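Local atomic coordinates of kcn28 (Kitasatospora, PDB entry 6J31), a protein that adopts a GT-B fold of two Rossmann-like domains and binds (2e,2'e)-3,3'-(1,2-phenylene)di(prop-2-enoic acid) in a pocket. Residues L261-G266 / V281-W286. Residues are numbered along the deposited sequence; the frame is centred on the assembly and turned at random.
Sequences LVLQIG and VEVHNW
Leu261 and Val281 run alongside each other off neighbouring strands, CD2 of Leu261 resting 3.7 Å from CG2 of Val281. On the same face of the sheet CB of Leu263 meets CG2 of Val283 at 4.0 Å, and helix 243-253 packs over this apolar surface through Phe253, Tyr246 and Val250; branched valines and leucines suit a strand face buried under a helix. Ile265 follows, its CG1 set between backbone N and carbonyl carbon (chi1 52°), which carries the side chain nearly perpendicular to Val283; Ile265 CD1 sits 3.4 Å from CG1 of Val283, closer than usual for two carbons. Strand 281-284 is the edge of the parallel sheet in the C-terminal Rossmann-like domain of this GT-B fold, paired with strand 259-264 by a parallel ladder: Leu263 N gives an almost straight bond to Glu282 O (3.0 Å, 177°), and Ile265 N continues it to His284 O. The other face is more polar. There CG2 of Val262 lies 4.1 Å from CD of Glu282, whose OE2 accepts His284 NE2 at 2.9 Å, from the anti side but well out of the carboxylate plane; Trp221 also donates to OE2 and His260 pairs with OE1, so a charged residue suits this partly exposed edge. Further along, OE1 of the bent Gln264 lies 3.6 Å from CA of Trp286 and meets the indole obliquely near CD1, amide and ring planes 27° apart.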
loop_
_atom_site.group_PDB
_atom_site.type_symbol
_atom_site.label_atom_id
_atom_site.label_comp_id
_atom_site.label_asym_id
_atom_site.label_seq_id
_atom_site.Cartn_x
_atom_site.Cartn_y
_atom_site.Cartn_z
ATOM N N LEU A 261 -13.053 9.612 -21.117
ATOM C CA LEU A 261 -12.137 8.628 -20.559
ATOM C C LEU A 261 -10.753 9.240 -20.398
ATOM O O LEU A 261 -10.205 9.810 -21.347
ATOM C CB LEU A 261 -12.069 7.393 -21.458
ATOM C CG LEU A 261 -10.856 6.473 -21.320
ATOM C CD1 LEU A 261 -10.775 5.881 -19.928
ATOM C CD2 LEU A 261 -10.925 5.371 -22.359
ATOM N N VAL A 262 -10.200 9.127 -19.194
ATOM C CA VAL A 262 -8.813 9.475 -18.912
ATOM C C VAL A 262 -8.087 8.159 -18.697
ATOM O O VAL A 262 -8.276 7.496 -17.670
ATOM C CB VAL A 262 -8.673 10.388 -17.687
ATOM C CG1 VAL A 262 -7.197 10.597 -17.357
ATOM C CG2 VAL A 262 -9.377 11.715 -17.915
ATOM N N LEU A 263 -7.261 7.777 -19.657
ATOM C CA LEU A 263 -6.626 6.466 -19.675
ATOM C C LEU A 263 -5.155 6.641 -19.318
ATOM O O LEU A 263 -4.376 7.178 -20.112
ATOM C CB LEU A 263 -6.800 5.815 -21.047
ATOM C CG LEU A 263 -6.184 4.437 -21.283
ATOM C CD1 LEU A 263 -6.397 3.536 -20.084
ATOM C CD2 LEU A 263 -6.775 3.805 -22.537
ATOM N N GLN A 264 -4.772 6.162 -18.137
ATOM C CA GLN A 264 -3.388 6.219 -17.686
ATOM C C GLN A 264 -2.771 4.854 -17.963
ATOM O O GLN A 264 -3.158 3.853 -17.355
ATOM C CB GLN A 264 -3.304 6.595 -16.209
ATOM C CG GLN A 264 -1.928 7.078 -15.787
ATOM C CD GLN A 264 -1.411 6.396 -14.542
ATOM O OE1 GLN A 264 -1.018 7.060 -13.580
ATOM N NE2 GLN A 264 -1.398 5.068 -14.552
ATOM N N ILE A 265 -1.807 4.828 -18.882
ATOM C CA ILE A 265 -1.237 3.592 -19.407
ATOM C C ILE A 265 0.061 3.190 -18.726
ATOM O O ILE A 265 0.517 2.052 -18.922
ATOM C CB ILE A 265 -1.012 3.708 -20.927
ATOM C CG1 ILE A 265 -0.220 4.979 -21.218
ATOM C CG2 ILE A 265 -2.343 3.723 -21.653
ATOM C CD1 ILE A 265 -0.007 5.228 -22.653
ATOM N N GLY A 266 0.704 4.099 -18.002
ATOM C CA GLY A 266 1.940 3.801 -17.316
ATOM C C GLY A 266 3.169 4.219 -18.112
ATOM O O GLY A 266 3.147 4.362 -19.336
ATOM N N VAL A 281 -11.272 9.858 -25.788
ATOM C CA VAL A 281 -10.187 9.347 -24.958
ATOM C C VAL A 281 -9.030 10.338 -24.925
ATOM O O VAL A 281 -8.676 10.935 -25.950
ATOM C CB VAL A 281 -9.724 7.974 -25.480
ATOM C CG1 VAL A 281 -8.650 7.373 -24.561
ATOM C CG2 VAL A 281 -10.919 7.065 -25.620
ATOM N N GLU A 282 -8.463 10.549 -23.736
ATOM C CA GLU A 282 -7.207 11.269 -23.588
ATOM C C GLU A 282 -6.299 10.336 -22.809
ATOM O O GLU A 282 -6.720 9.748 -21.807
ATOM C CB GLU A 282 -7.375 12.640 -22.896
ATOM C CG GLU A 282 -7.374 12.632 -21.381
ATOM C CD GLU A 282 -7.639 14.002 -20.791
ATOM O OE1 GLU A 282 -8.563 14.696 -21.263
ATOM O OE2 GLU A 282 -6.905 14.398 -19.865
ATOM N N VAL A 283 -5.087 10.137 -23.312
ATOM C CA VAL A 283 -4.171 9.137 -22.781
ATOM C C VAL A 283 -2.980 9.836 -22.148
ATOM O O VAL A 283 -2.506 10.859 -22.654
ATOM C CB VAL A 283 -3.746 8.150 -23.886
ATOM C CG1 VAL A 283 -2.656 7.244 -23.400
ATOM C CG2 VAL A 283 -4.940 7.306 -24.291
ATOM N N HIS A 284 -2.518 9.294 -21.024
ATOM C CA HIS A 284 -1.355 9.805 -20.317
ATOM C C HIS A 284 -0.519 8.632 -19.837
ATOM O O HIS A 284 -1.021 7.522 -19.652
ATOM C CB HIS A 284 -1.738 10.663 -19.104
ATOM C CG HIS A 284 -2.621 11.827 -19.427
ATOM N ND1 HIS A 284 -2.184 13.132 -19.350
ATOM C CD2 HIS A 284 -3.919 11.885 -19.808
ATOM C CE1 HIS A 284 -3.172 13.943 -19.681
ATOM N NE2 HIS A 284 -4.236 13.213 -19.962
ATOM N N ASN A 285 0.772 8.892 -19.635
ATOM C CA ASN A 285 1.623 7.925 -18.954
ATOM C C ASN A 285 1.455 8.009 -17.445
ATOM O O ASN A 285 1.609 7.004 -16.743
ATOM C CB ASN A 285 3.077 8.158 -19.341
ATOM C CG ASN A 285 3.293 8.048 -20.826
ATOM O OD1 ASN A 285 3.221 6.960 -21.394
ATOM N ND2 ASN A 285 3.524 9.184 -21.474
ATOM N N TRP A 286 1.142 9.196 -16.939
ATOM C CA TRP A 286 0.878 9.401 -15.528
ATOM C C TRP A 286 -0.078 10.580 -15.432
ATOM O O TRP A 286 -0.020 11.504 -16.246
ATOM C CB TRP A 286 2.184 9.640 -14.751
ATOM C CG TRP A 286 2.021 10.029 -13.307
ATOM C CD1 TRP A 286 2.098 9.199 -12.223
ATOM C CD2 TRP A 286 1.794 11.347 -12.784
ATOM N NE1 TRP A 286 1.914 9.913 -11.063
ATOM C CE2 TRP A 286 1.727 11.234 -11.379
ATOM C CE3 TRP A 286 1.633 12.608 -13.368
ATOM C CZ2 TRP A 286 1.505 12.331 -10.551
ATOM C CZ3 TRP A 286 1.412 13.697 -12.543
ATOM C CH2 TRP A 286 1.351 13.551 -11.150
#